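Local coordinates for protein DNA replication initiator (Cdc21/Cdc54) (Methanothermobacter thermautotrophicus, PDB 1LTL) that probably acts as an ATP-driven single-stranded DNA helicase in DNA replication, this chain being its N-terminal part, at residues R127-K132 with E175-Q180; V131-E136 with F167-D172; F135-C140 with S157-C162. All coordinates share one frame; numbering follows the deposited sequence.

Interaction 1: R127-K132 with E175-Q180; sequences RPRIVK and EFLDTQ
Ile130 lays its CG1 over one face of the Phe176 ring, 4.1 Å from the ring centroid and displaced toward the rim, a CH-pi contact. Pro128 reaches the same ring obliquely, its CB 3.9 Å from Phe176 CD2, and Phe235 of the second subunit meets Phe176 edge to face, a setting that suits a broad, flat hydrocarbon. The Leu177 side chain meets that of Val131 at about a right angle. It also runs alongside Arg129, with CD2 over one face of the guanidinium, whose NE forms a salt bridge with Glu205, the acid that also accepts a bond from Thr179. These strands belong to the mixed sheet of the MCM OB domain and run antiparallel. Arg127 and Thr179 are a hydrogen-bonded pair, with Thr179 N 2.8 Å from Arg127 O. Toward the other end a classic beta bulge sets both Val131 and Lys132 opposite Glu175: Val131 N bonds Glu175 O at 2.9 Å, while the bond from Lys132 N to that oxygen is weak. Lys132 and Glu175 point the same way, and the lysine chain, bent at chi3 (-60°), brings NZ to 3.6 Å from Glu175 OE2, a long and weak salt bridge.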
ATOM      1  N   ARG A 127       8.928 -26.435  35.385  1.00 29.37           N
ATOM      2  CA  ARG A 127       7.840 -25.870  34.581  1.00 28.66           C
ATOM      3  C   ARG A 127       7.979 -26.409  33.178  1.00 26.48           C
ATOM      4  O   ARG A 127       9.021 -26.937  32.794  1.00 28.69           O
ATOM      5  CB  ARG A 127       7.909 -24.344  34.456  1.00 32.15           C
ATOM      6  CG  ARG A 127       7.999 -23.551  35.731  1.00 43.05           C
ATOM      7  CD  ARG A 127       8.508 -22.112  35.459  1.00 51.62           C
ATOM      8  NE  ARG A 127       9.121 -21.490  36.650  1.00 60.04           N
ATOM      9  CZ  ARG A 127       8.458 -21.058  37.728  1.00 63.04           C
ATOM     10  NH1 ARG A 127       7.125 -21.161  37.788  1.00 64.50           N
ATOM     11  NH2 ARG A 127       9.136 -20.543  38.755  1.00 63.23           N
ATOM     12  N   PRO A 128       6.919 -26.317  32.388  1.00 22.11           N
ATOM     13  CA  PRO A 128       7.117 -26.838  31.040  1.00 20.55           C
ATOM     14  C   PRO A 128       7.550 -25.703  30.085  1.00 21.97           C
ATOM     15  O   PRO A 128       7.555 -24.515  30.450  1.00 21.59           O
ATOM     16  CB  PRO A 128       5.747 -27.412  30.693  1.00 20.65           C
ATOM     17  CG  PRO A 128       4.808 -26.551  31.490  1.00 20.14           C
ATOM     18  CD  PRO A 128       5.504 -26.346  32.784  1.00 19.49           C
ATOM     19  N   ARG A 129       7.937 -26.071  28.868  1.00 21.12           N
ATOM     20  CA  ARG A 129       8.318 -25.088  27.875  1.00 22.27           C
ATOM     21  C   ARG A 129       8.028 -25.720  26.531  1.00 24.50           C
ATOM     22  O   ARG A 129       8.058 -26.931  26.398  1.00 26.51           O
ATOM     23  CB  ARG A 129       9.800 -24.731  27.980  1.00 22.42           C
ATOM     24  CG  ARG A 129      10.725 -25.520  27.064  1.00 23.11           C
ATOM     25  CD  ARG A 129      12.055 -24.818  26.971  1.00 23.65           C
ATOM     26  NE  ARG A 129      13.140 -25.679  26.491  1.00 26.24           N
ATOM     27  CZ  ARG A 129      13.253 -26.149  25.254  1.00 27.08           C
ATOM     28  NH1 ARG A 129      12.341 -25.859  24.333  1.00 26.97           N
ATOM     29  NH2 ARG A 129      14.300 -26.897  24.931  1.00 28.26           N
ATOM     30  N   ILE A 130       7.745 -24.908  25.527  1.00 26.48           N
ATOM     31  CA  ILE A 130       7.445 -25.465  24.231  1.00 26.92           C
ATOM     32  C   ILE A 130       8.718 -25.909  23.549  1.00 29.74           C
ATOM     33  O   ILE A 130       9.667 -25.139  23.468  1.00 32.69           O
ATOM     34  CB  ILE A 130       6.734 -24.435  23.350  1.00 25.72           C
ATOM     35  CG1 ILE A 130       5.459 -23.978  24.050  1.00 25.21           C
ATOM     36  CG2 ILE A 130       6.442 -25.022  21.992  1.00 22.83           C
ATOM     37  CD1 ILE A 130       4.648 -22.996  23.292  1.00 22.70           C
ATOM     38  N   VAL A 131       8.762 -27.154  23.080  1.00 31.90           N
ATOM     39  CA  VAL A 131       9.947 -27.637  22.370  1.00 32.49           C
ATOM     40  C   VAL A 131       9.656 -27.615  20.901  1.00 32.52           C
ATOM     41  O   VAL A 131      10.533 -27.353  20.104  1.00 34.29           O
ATOM     42  CB  VAL A 131      10.318 -29.087  22.710  1.00 33.39           C
ATOM     43  CG1 VAL A 131      11.187 -29.132  23.950  1.00 36.00           C
ATOM     44  CG2 VAL A 131       9.066 -29.907  22.897  1.00 33.91           C
ATOM     45  N   LYS A 132       8.420 -27.918  20.536  1.00 32.83           N
ATOM     46  CA  LYS A 132       8.043 -27.918  19.133  1.00 33.11           C
ATOM     47  C   LYS A 132       6.826 -27.036  19.010  1.00 30.68           C
ATOM     48  O   LYS A 132       5.728 -27.444  19.358  1.00 30.39           O
ATOM     49  CB  LYS A 132       7.723 -29.342  18.671  1.00 38.51           C
ATOM     50  CG  LYS A 132       7.509 -29.489  17.163  1.00 45.18           C
ATOM     51  CD  LYS A 132       7.261 -30.956  16.755  1.00 51.26           C
ATOM     52  CE  LYS A 132       8.461 -31.873  17.120  1.00 54.79           C
ATOM     53  NZ  LYS A 132       8.181 -33.359  17.000  1.00 55.48           N
ATOM     54  N   GLU A 175       4.029 -29.030  21.283  1.00 39.00           N
ATOM     55  CA  GLU A 175       4.505 -30.028  22.236  1.00 38.66           C
ATOM     56  C   GLU A 175       5.342 -29.388  23.322  1.00 34.12           C
ATOM     57  O   GLU A 175       6.200 -28.561  23.047  1.00 35.04           O
ATOM     58  CB  GLU A 175       5.323 -31.100  21.508  1.00 45.34           C
ATOM     59  CG  GLU A 175       4.493 -32.074  20.654  1.00 54.17           C
ATOM     60  CD  GLU A 175       5.355 -32.935  19.725  1.00 60.36           C
ATOM     61  OE1 GLU A 175       6.422 -33.442  20.168  1.00 62.83           O
ATOM     62  OE2 GLU A 175       4.958 -33.117  18.545  1.00 64.01           O
ATOM     63  N   PHE A 176       5.078 -29.771  24.561  1.00 28.32           N
ATOM     64  CA  PHE A 176       5.807 -29.227  25.686  1.00 24.82           C
ATOM     65  C   PHE A 176       6.885 -30.163  26.186  1.00 24.14           C
ATOM     66  O   PHE A 176       7.059 -31.264  25.677  1.00 24.26           O
ATOM     67  CB  PHE A 176       4.852 -28.884  26.824  1.00 24.50           C
ATOM     68  CG  PHE A 176       3.981 -27.708  26.534  1.00 23.23           C
ATOM     69  CD1 PHE A 176       2.989 -27.779  25.571  1.00 21.90           C
ATOM     70  CD2 PHE A 176       4.188 -26.499  27.185  1.00 24.30           C
ATOM     71  CE1 PHE A 176       2.218 -26.668  25.256  1.00 20.81           C
ATOM     72  CE2 PHE A 176       3.415 -25.376  26.872  1.00 22.13           C
ATOM     73  CZ  PHE A 176       2.430 -25.467  25.907  1.00 20.01           C
ATOM     74  N   LEU A 177       7.588 -29.731  27.218  1.00 24.05           N
ATOM     75  CA  LEU A 177       8.684 -30.518  27.738  1.00 24.92           C
ATOM     76  C   LEU A 177       9.127 -29.950  29.075  1.00 25.31           C
ATOM     77  O   LEU A 177       9.201 -28.739  29.235  1.00 26.94           O
ATOM     78  CB  LEU A 177       9.788 -30.476  26.703  1.00 25.96           C
ATOM     79  CG  LEU A 177      11.207 -30.823  27.080  1.00 27.54           C
ATOM     80  CD1 LEU A 177      11.753 -31.773  26.026  1.00 26.57           C
ATOM     81  CD2 LEU A 177      12.035 -29.549  27.172  1.00 25.87           C
ATOM     82  N   ASP A 178       9.415 -30.797  30.056  1.00 25.85           N
ATOM     83  CA  ASP A 178       9.789 -30.252  31.359  1.00 26.94           C
ATOM     84  C   ASP A 178      11.185 -29.650  31.419  1.00 26.38           C
ATOM     85  O   ASP A 178      12.150 -30.215  30.914  1.00 26.40           O
ATOM     86  CB  ASP A 178       9.611 -31.313  32.440  1.00 29.66           C
ATOM     87  CG  ASP A 178       8.164 -31.726  32.610  1.00 32.15           C
ATOM     88  OD1 ASP A 178       7.307 -30.840  32.902  1.00 31.45           O
ATOM     89  OD2 ASP A 178       7.888 -32.945  32.453  1.00 36.10           O
ATOM     90  N   THR A 179      11.273 -28.494  32.058  1.00 25.87           N
ATOM     91  CA  THR A 179      12.526 -27.763  32.177  1.00 26.80           C
ATOM     92  C   THR A 179      12.747 -27.329  33.626  1.00 25.83           C
ATOM     93  O   THR A 179      11.799 -27.156  34.381  1.00 26.34           O
ATOM     94  CB  THR A 179      12.493 -26.509  31.259  1.00 29.48           C
ATOM     95  OG1 THR A 179      13.820 -26.196  30.818  1.00 34.49           O
ATOM     96  CG2 THR A 179      11.903 -25.304  32.004  1.00 27.80           C
ATOM     97  N   GLN A 180      13.995 -27.160  34.028  1.00 25.78           N
ATOM     98  CA  GLN A 180      14.250 -26.759  35.397  1.00 26.42           C
ATOM     99  C   GLN A 180      15.531 -25.983  35.541  1.00 27.39           C
ATOM    100  O   GLN A 180      16.501 -26.226  34.824  1.00 28.80           O
ATOM    101  CB  GLN A 180      14.297 -27.966  36.307  1.00 25.91           C
ATOM    102  CG  GLN A 180      14.687 -27.622  37.709  1.00 26.04           C
ATOM    103  CD  GLN A 180      14.634 -28.834  38.576  1.00 27.20           C
ATOM    104  OE1 GLN A 180      14.739 -29.959  38.081  1.00 29.80           O
ATOM    105  NE2 GLN A 180      14.478 -28.632  39.875  1.00 26.52           N
TER

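Interaction 2: V131-E136 with F167-D172; sequences VKAVFE and FRLLQD
Leu169 and Phe135 form the apolar centre: the leucine CD1 sits over one face of the ring, 4.3 Å from its centroid, in a CH-pi contact. With CG anti to the backbone N (chi1 173°), Leu169 also carries CD1 to 3.8 Å from Ala133 CB, where the small alanine methyl lets the branched leucine come close. Phe135 CB packs against Phe167 CB, and the Phe167 ring continues to Cys137 and Cys159 of the zinc site. Beside this antiparallel pairing, Leu170 lays its methyl groups against Glu136 CB. Backbone bonds tie the segments together: Leu170 N bonds Val134 O at 2.8 Å, and Glu136 and Arg168 are a hydrogen-bonded pair, with Glu136 N 2.7 Å from Arg168 O. At the polar edge their side chains run together in the same direction. Glu136 OE1 stands above the centre of the Arg168 guanidinium, 3.6 Å from NE, a long salt bridge in which no N-H points at the oxygen; the two planes are 47° apart. Glu136 OE2 has a further, weak hydrogen bond to Ser157 of the second subunit. A leucine in place of Arg168 would probably leave the Glu136 carboxylate without this nearby positive charge and freer to turn. Segment 167-170 is thus fastened to strand 113-137 by backbone bonds and hydrocarbon packing, whereas the ion pair, lacking a directed bond, is likely to contribute mainly through the attraction of opposite charges.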
ATOM      1  N   VAL A 131       8.762 -27.154  23.080  1.00 31.90           N
ATOM      2  CA  VAL A 131       9.947 -27.637  22.370  1.00 32.49           C
ATOM      3  C   VAL A 131       9.656 -27.615  20.901  1.00 32.52           C
ATOM      4  O   VAL A 131      10.533 -27.353  20.104  1.00 34.29           O
ATOM      5  CB  VAL A 131      10.318 -29.087  22.710  1.00 33.39           C
ATOM      6  CG1 VAL A 131      11.187 -29.132  23.950  1.00 36.00           C
ATOM      7  CG2 VAL A 131       9.066 -29.907  22.897  1.00 33.91           C
ATOM      8  N   LYS A 132       8.420 -27.918  20.536  1.00 32.83           N
ATOM      9  CA  LYS A 132       8.043 -27.918  19.133  1.00 33.11           C
ATOM     10  C   LYS A 132       6.826 -27.036  19.010  1.00 30.68           C
ATOM     11  O   LYS A 132       5.728 -27.444  19.358  1.00 30.39           O
ATOM     12  CB  LYS A 132       7.723 -29.342  18.671  1.00 38.51           C
ATOM     13  CG  LYS A 132       7.509 -29.489  17.163  1.00 45.18           C
ATOM     14  CD  LYS A 132       7.261 -30.956  16.755  1.00 51.26           C
ATOM     15  CE  LYS A 132       8.461 -31.873  17.120  1.00 54.79           C
ATOM     16  NZ  LYS A 132       8.181 -33.359  17.000  1.00 55.48           N
ATOM     17  N   ALA A 133       7.038 -25.808  18.549  1.00 28.69           N
ATOM     18  CA  ALA A 133       5.955 -24.848  18.383  1.00 26.17           C
ATOM     19  C   ALA A 133       5.325 -25.006  17.018  1.00 24.78           C
ATOM     20  O   ALA A 133       6.009 -25.147  16.009  1.00 24.14           O
ATOM     21  CB  ALA A 133       6.470 -23.445  18.541  1.00 25.77           C
ATOM     22  N   VAL A 134       4.009 -24.994  16.985  1.00 23.09           N
ATOM     23  CA  VAL A 134       3.324 -25.120  15.720  1.00 22.06           C
ATOM     24  C   VAL A 134       2.719 -23.781  15.351  1.00 21.72           C
ATOM     25  O   VAL A 134       2.020 -23.172  16.153  1.00 23.51           O
ATOM     26  CB  VAL A 134       2.234 -26.185  15.801  1.00 21.45           C
ATOM     27  CG1 VAL A 134       1.399 -26.169  14.545  1.00 18.73           C
ATOM     28  CG2 VAL A 134       2.879 -27.537  16.000  1.00 18.77           C
ATOM     29  N   PHE A 135       2.994 -23.305  14.148  1.00 19.96           N
ATOM     30  CA  PHE A 135       2.442 -22.027  13.754  1.00 19.39           C
ATOM     31  C   PHE A 135       1.476 -22.144  12.592  1.00 21.43           C
ATOM     32  O   PHE A 135       1.576 -23.045  11.747  1.00 19.88           O
ATOM     33  CB  PHE A 135       3.535 -21.047  13.342  1.00 18.42           C
ATOM     34  CG  PHE A 135       4.556 -20.766  14.403  1.00 16.90           C
ATOM     35  CD1 PHE A 135       5.621 -21.619  14.600  1.00 15.39           C
ATOM     36  CD2 PHE A 135       4.475 -19.617  15.172  1.00 15.48           C
ATOM     37  CE1 PHE A 135       6.581 -21.333  15.542  1.00 14.97           C
ATOM     38  CE2 PHE A 135       5.436 -19.325  16.117  1.00 13.82           C
ATOM     39  CZ  PHE A 135       6.486 -20.183  16.300  1.00 14.33           C
ATOM     40  N   GLU A 136       0.529 -21.213  12.565  1.00 22.56           N
ATOM     41  CA  GLU A 136      -0.435 -21.132  11.486  1.00 22.17           C
ATOM     42  C   GLU A 136       0.016 -19.932  10.664  1.00 23.14           C
ATOM     43  O   GLU A 136       0.160 -18.823  11.172  1.00 22.94           O
ATOM     44  CB  GLU A 136      -1.830 -20.868  12.020  1.00 25.59           C
ATOM     45  CG  GLU A 136      -2.882 -20.674  10.945  1.00 29.00           C
ATOM     46  CD  GLU A 136      -4.172 -20.080  11.509  1.00 33.77           C
ATOM     47  OE1 GLU A 136      -4.214 -18.854  11.801  1.00 34.01           O
ATOM     48  OE2 GLU A 136      -5.152 -20.851  11.673  1.00 37.17           O
ATOM     49  N   PHE A 167       3.053 -15.184  11.110  1.00 24.76           N
ATOM     50  CA  PHE A 167       2.518 -16.399  11.688  1.00 24.53           C
ATOM     51  C   PHE A 167       1.840 -16.204  13.024  1.00 27.03           C
ATOM     52  O   PHE A 167       2.100 -15.233  13.730  1.00 28.44           O
ATOM     53  CB  PHE A 167       3.623 -17.431  11.867  1.00 22.36           C
ATOM     54  CG  PHE A 167       4.378 -17.715  10.625  1.00 20.65           C
ATOM     55  CD1 PHE A 167       5.386 -16.874  10.207  1.00 18.73           C
ATOM     56  CD2 PHE A 167       4.048 -18.798   9.839  1.00 21.61           C
ATOM     57  CE1 PHE A 167       6.038 -17.097   9.027  1.00 17.46           C
ATOM     58  CE2 PHE A 167       4.706 -19.023   8.645  1.00 20.62           C
ATOM     59  CZ  PHE A 167       5.700 -18.175   8.243  1.00 19.15           C
ATOM     60  N   ARG A 168       0.971 -17.154  13.361  1.00 29.53           N
ATOM     61  CA  ARG A 168       0.244 -17.153  14.619  1.00 31.49           C
ATOM     62  C   ARG A 168       0.558 -18.477  15.300  1.00 31.10           C
ATOM     63  O   ARG A 168       0.429 -19.545  14.698  1.00 31.21           O
ATOM     64  CB  ARG A 168      -1.258 -17.052  14.373  1.00 36.04           C
ATOM     65  CG  ARG A 168      -2.072 -16.921  15.644  1.00 43.98           C
ATOM     66  CD  ARG A 168      -3.305 -17.805  15.624  1.00 50.36           C
ATOM     67  NE  ARG A 168      -4.441 -17.138  15.003  1.00 58.09           N
ATOM     68  CZ  ARG A 168      -5.620 -17.720  14.774  1.00 63.11           C
ATOM     69  NH1 ARG A 168      -5.835 -18.997  15.111  1.00 64.24           N
ATOM     70  NH2 ARG A 168      -6.594 -17.018  14.210  1.00 64.61           N
ATOM     71  N   LEU A 169       0.971 -18.411  16.559  1.00 29.34           N
ATOM     72  CA  LEU A 169       1.318 -19.618  17.296  1.00 28.37           C
ATOM     73  C   LEU A 169       0.096 -20.362  17.752  1.00 28.33           C
ATOM     74  O   LEU A 169      -0.793 -19.773  18.334  1.00 30.74           O
ATOM     75  CB  LEU A 169       2.153 -19.256  18.515  1.00 27.29           C
ATOM     76  CG  LEU A 169       2.461 -20.379  19.486  1.00 24.45           C
ATOM     77  CD1 LEU A 169       3.237 -21.489  18.806  1.00 25.11           C
ATOM     78  CD2 LEU A 169       3.246 -19.816  20.625  1.00 22.85           C
ATOM     79  N   LEU A 170       0.048 -21.663  17.511  1.00 28.76           N
ATOM     80  CA  LEU A 170      -1.100 -22.452  17.959  1.00 28.60           C
ATOM     81  C   LEU A 170      -0.695 -23.270  19.168  1.00 29.61           C
ATOM     82  O   LEU A 170      -0.269 -24.403  19.011  1.00 29.04           O
ATOM     83  CB  LEU A 170      -1.575 -23.386  16.847  1.00 26.98           C
ATOM     84  CG  LEU A 170      -1.941 -22.690  15.544  1.00 25.98           C
ATOM     85  CD1 LEU A 170      -2.417 -23.685  14.530  1.00 22.89           C
ATOM     86  CD2 LEU A 170      -2.995 -21.644  15.819  1.00 25.51           C
ATOM     87  N   GLN A 171      -0.833 -22.714  20.371  1.00 31.95           N
ATOM     88  CA  GLN A 171      -0.419 -23.449  21.563  1.00 35.58           C
ATOM     89  C   GLN A 171      -0.994 -24.849  21.716  1.00 38.14           C
ATOM     90  O   GLN A 171      -0.265 -25.777  22.056  1.00 38.71           O
ATOM     91  CB  GLN A 171      -0.724 -22.669  22.834  1.00 35.15           C
ATOM     92  CG  GLN A 171      -0.221 -23.380  24.077  1.00 36.06           C
ATOM     93  CD  GLN A 171      -0.493 -22.604  25.358  1.00 38.01           C
ATOM     94  OE1 GLN A 171      -0.183 -21.413  25.456  1.00 39.53           O
ATOM     95  NE2 GLN A 171      -1.063 -23.281  26.354  1.00 37.29           N
ATOM     96  N   ASP A 172      -2.292 -25.007  21.471  1.00 41.20           N
ATOM     97  CA  ASP A 172      -2.928 -26.310  21.614  1.00 43.89           C
ATOM     98  C   ASP A 172      -2.380 -27.390  20.706  1.00 43.30           C
ATOM     99  O   ASP A 172      -2.706 -28.565  20.872  1.00 42.89           O
ATOM    100  CB  ASP A 172      -4.432 -26.205  21.399  1.00 49.42           C
ATOM    101  CG  ASP A 172      -5.104 -25.333  22.440  1.00 56.50           C
ATOM    102  OD1 ASP A 172      -4.536 -25.192  23.561  1.00 57.32           O
ATOM    103  OD2 ASP A 172      -6.209 -24.796  22.143  1.00 60.03           O
TER

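Interaction 3: F135-C140 with S157-C162; sequences FECRGC and SLCSEC. With ZN (zinc ion), chain G.
Cys137, Cys140, Cys159 and Cys162 meet round a zinc ion, and the metal does the joining: no hydrogen bond crosses between 135-140 and 157-162. Each segment supplies a CxxC pair, the four-cysteine pattern common to structural zinc sites. The SG atoms of Cys137, Cys159 and Cys162 each lie 2.4 Å from the zinc, and Cys140 SG lies at 2.6 Å. The two pairs grip the ion in matching ways. The first cysteine of each turns SG anti to its backbone N (chi1 173° in Cys137, 172° in Cys159), while the second tucks SG between the backbone N and the carbonyl carbon (66° in Cys140), which lets both sulfurs of a short loop converge on one point. The loop backbones also steady the sulfurs: Gly139 N donates to Cys137 SG at 3.2 Å, and Cys162 N donates to Cys159 SG at 3.6 Å. Beyond the metal the segments barely touch, the closest approach of their own atoms being Cys137 SG to Cys159 CB at 3.7 Å. His144 packs on Cys137 and Cys159, while Cys140 meets Cys140 of the third subunit and Cys162 O accepts a bond from Arg165 of the fourth subunit, consistent with a zinc-bearing tip that takes part in assembling the dodecamer. Cysteine suits all four places because zinc binds thiolate sulfur strongly; the cation and the N-H groups directed at sulfur would together offset much of the negative charge gathered here. The four metal-sulfur bonds take the place of backbone pairing in joining the end of strand 113-137 to the loop 157-162.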
ATOM      1  N   PHE A 135       2.994 -23.305  14.148  1.00 19.96           N
ATOM      2  CA  PHE A 135       2.442 -22.027  13.754  1.00 19.39           C
ATOM      3  C   PHE A 135       1.476 -22.144  12.592  1.00 21.43           C
ATOM      4  O   PHE A 135       1.576 -23.045  11.747  1.00 19.88           O
ATOM      5  CB  PHE A 135       3.535 -21.047  13.342  1.00 18.42           C
ATOM      6  CG  PHE A 135       4.556 -20.766  14.403  1.00 16.90           C
ATOM      7  CD1 PHE A 135       5.621 -21.619  14.600  1.00 15.39           C
ATOM      8  CD2 PHE A 135       4.475 -19.617  15.172  1.00 15.48           C
ATOM      9  CE1 PHE A 135       6.581 -21.333  15.542  1.00 14.97           C
ATOM     10  CE2 PHE A 135       5.436 -19.325  16.117  1.00 13.82           C
ATOM     11  CZ  PHE A 135       6.486 -20.183  16.300  1.00 14.33           C
ATOM     12  N   GLU A 136       0.529 -21.213  12.565  1.00 22.56           N
ATOM     13  CA  GLU A 136      -0.435 -21.132  11.486  1.00 22.17           C
ATOM     14  C   GLU A 136       0.016 -19.932  10.664  1.00 23.14           C
ATOM     15  O   GLU A 136       0.160 -18.823  11.172  1.00 22.94           O
ATOM     16  CB  GLU A 136      -1.830 -20.868  12.020  1.00 25.59           C
ATOM     17  CG  GLU A 136      -2.882 -20.674  10.945  1.00 29.00           C
ATOM     18  CD  GLU A 136      -4.172 -20.080  11.509  1.00 33.77           C
ATOM     19  OE1 GLU A 136      -4.214 -18.854  11.801  1.00 34.01           O
ATOM     20  OE2 GLU A 136      -5.152 -20.851  11.673  1.00 37.17           O
ATOM     21  N   CYS A 137       0.280 -20.172   9.394  1.00 22.23           N
ATOM     22  CA  CYS A 137       0.683 -19.107   8.514  1.00 21.59           C
ATOM     23  C   CYS A 137      -0.540 -18.231   8.223  1.00 23.12           C
ATOM     24  O   CYS A 137      -1.543 -18.715   7.723  1.00 22.68           O
ATOM     25  CB  CYS A 137       1.212 -19.677   7.216  1.00 18.54           C
ATOM     26  SG  CYS A 137       1.524 -18.370   6.048  1.00 18.28           S
ATOM     27  N   ARG A 138      -0.451 -16.942   8.525  1.00 24.79           N
ATOM     28  CA  ARG A 138      -1.564 -16.048   8.299  1.00 26.55           C
ATOM     29  C   ARG A 138      -1.813 -15.775   6.840  1.00 26.18           C
ATOM     30  O   ARG A 138      -2.792 -15.143   6.477  1.00 29.65           O
ATOM     31  CB  ARG A 138      -1.343 -14.753   9.070  1.00 31.26           C
ATOM     32  CG  ARG A 138      -1.293 -15.030  10.547  1.00 38.20           C
ATOM     33  CD  ARG A 138      -1.226 -13.784  11.380  1.00 45.92           C
ATOM     34  NE  ARG A 138      -2.129 -13.907  12.520  1.00 54.16           N
ATOM     35  CZ  ARG A 138      -1.923 -13.350  13.713  1.00 58.09           C
ATOM     36  NH1 ARG A 138      -0.824 -12.621  13.929  1.00 58.64           N
ATOM     37  NH2 ARG A 138      -2.822 -13.516  14.689  1.00 59.57           N
ATOM     38  N   GLY A 139      -0.928 -16.271   5.997  1.00 26.11           N
ATOM     39  CA  GLY A 139      -1.074 -16.067   4.575  1.00 24.54           C
ATOM     40  C   GLY A 139      -1.942 -17.107   3.903  1.00 24.65           C
ATOM     41  O   GLY A 139      -2.807 -16.746   3.115  1.00 26.07           O
ATOM     42  N   CYS A 140      -1.718 -18.383   4.213  1.00 22.86           N
ATOM     43  CA  CYS A 140      -2.465 -19.460   3.605  1.00 21.50           C
ATOM     44  C   CYS A 140      -3.079 -20.387   4.611  1.00 21.83           C
ATOM     45  O   CYS A 140      -3.610 -21.426   4.268  1.00 23.12           O
ATOM     46  CB  CYS A 140      -1.573 -20.265   2.682  1.00 22.17           C
ATOM     47  SG  CYS A 140      -0.285 -21.147   3.545  1.00 21.61           S
ATOM     48  N   SER A 157      11.047 -18.353   9.321  1.00 41.51           N
ATOM     49  CA  SER A 157      11.619 -17.262   8.527  1.00 42.77           C
ATOM     50  C   SER A 157      10.537 -16.778   7.569  1.00 40.94           C
ATOM     51  O   SER A 157      10.154 -15.616   7.594  1.00 40.90           O
ATOM     52  CB  SER A 157      12.826 -17.764   7.732  1.00 46.35           C
ATOM     53  OG  SER A 157      13.812 -18.342   8.585  1.00 51.69           O
ATOM     54  N   LEU A 158      10.056 -17.683   6.726  1.00 38.91           N
ATOM     55  CA  LEU A 158       9.006 -17.361   5.800  1.00 37.08           C
ATOM     56  C   LEU A 158       8.277 -18.643   5.456  1.00 37.18           C
ATOM     57  O   LEU A 158       8.795 -19.731   5.662  1.00 37.75           O
ATOM     58  CB  LEU A 158       9.568 -16.738   4.522  1.00 37.77           C
ATOM     59  CG  LEU A 158       9.885 -17.683   3.362  1.00 34.95           C
ATOM     60  CD1 LEU A 158      10.147 -16.916   2.094  1.00 32.07           C
ATOM     61  CD2 LEU A 158      11.053 -18.513   3.745  1.00 36.04           C
ATOM     62  N   CYS A 159       7.062 -18.513   4.941  1.00 36.96           N
ATOM     63  CA  CYS A 159       6.298 -19.675   4.564  1.00 36.34           C
ATOM     64  C   CYS A 159       6.691 -20.063   3.159  1.00 36.36           C
ATOM     65  O   CYS A 159       6.508 -19.292   2.225  1.00 35.71           O
ATOM     66  CB  CYS A 159       4.812 -19.382   4.619  1.00 35.78           C
ATOM     67  SG  CYS A 159       3.846 -20.733   3.926  1.00 37.49           S
ATOM     68  N   SER A 160       7.224 -21.269   3.010  1.00 38.23           N
ATOM     69  CA  SER A 160       7.665 -21.765   1.704  1.00 39.99           C
ATOM     70  C   SER A 160       6.549 -22.008   0.700  1.00 40.12           C
ATOM     71  O   SER A 160       6.784 -21.979  -0.507  1.00 41.30           O
ATOM     72  CB  SER A 160       8.433 -23.063   1.913  1.00 41.72           C
ATOM     73  OG  SER A 160       7.734 -23.880   2.844  1.00 42.43           O
ATOM     74  N   GLU A 161       5.342 -22.241   1.212  1.00 38.76           N
ATOM     75  CA  GLU A 161       4.171 -22.530   0.393  1.00 35.50           C
ATOM     76  C   GLU A 161       3.574 -21.331  -0.294  1.00 31.74           C
ATOM     77  O   GLU A 161       3.188 -21.422  -1.453  1.00 30.74           O
ATOM     78  CB  GLU A 161       3.098 -23.152   1.258  1.00 41.32           C
ATOM     79  CG  GLU A 161       3.631 -24.187   2.202  1.00 47.38           C
ATOM     80  CD  GLU A 161       4.223 -25.340   1.455  1.00 50.65           C
ATOM     81  OE1 GLU A 161       3.467 -25.973   0.692  1.00 52.50           O
ATOM     82  OE2 GLU A 161       5.434 -25.604   1.627  1.00 53.54           O
ATOM     83  N   CYS A 162       3.476 -20.218   0.426  1.00 27.32           N
ATOM     84  CA  CYS A 162       2.895 -19.024  -0.150  1.00 25.50           C
ATOM     85  C   CYS A 162       3.741 -17.762  -0.041  1.00 24.73           C
ATOM     86  O   CYS A 162       3.364 -16.710  -0.562  1.00 24.54           O
ATOM     87  CB  CYS A 162       1.543 -18.760   0.474  1.00 24.67           C
ATOM     88  SG  CYS A 162       1.646 -18.069   2.096  1.00 27.94           S
TER
HETATM   89 ZN    ZN G 275       1.709 -19.607   3.975  1.00 56.09          ZN

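How the interactions relate
All three interactions hang on strand 113-137 and follow one another along it, from the body of the OB domain outward to the zinc-bearing end. Interactions 1 and 2 share Val131 and Lys132, where the strand turns a corner, and each pairs it with a different antiparallel partner; they meet where Phe176 packs on Gln171. Both are only partly buried and rely on backbone bonds, apolar side chains and an ion pair. Interaction 3, the buried one although furthest from the chain's centre, replaces strand pairing with metal coordination. Phe167 joins interaction 2 to interaction 3. Each contact also touches the second subunit.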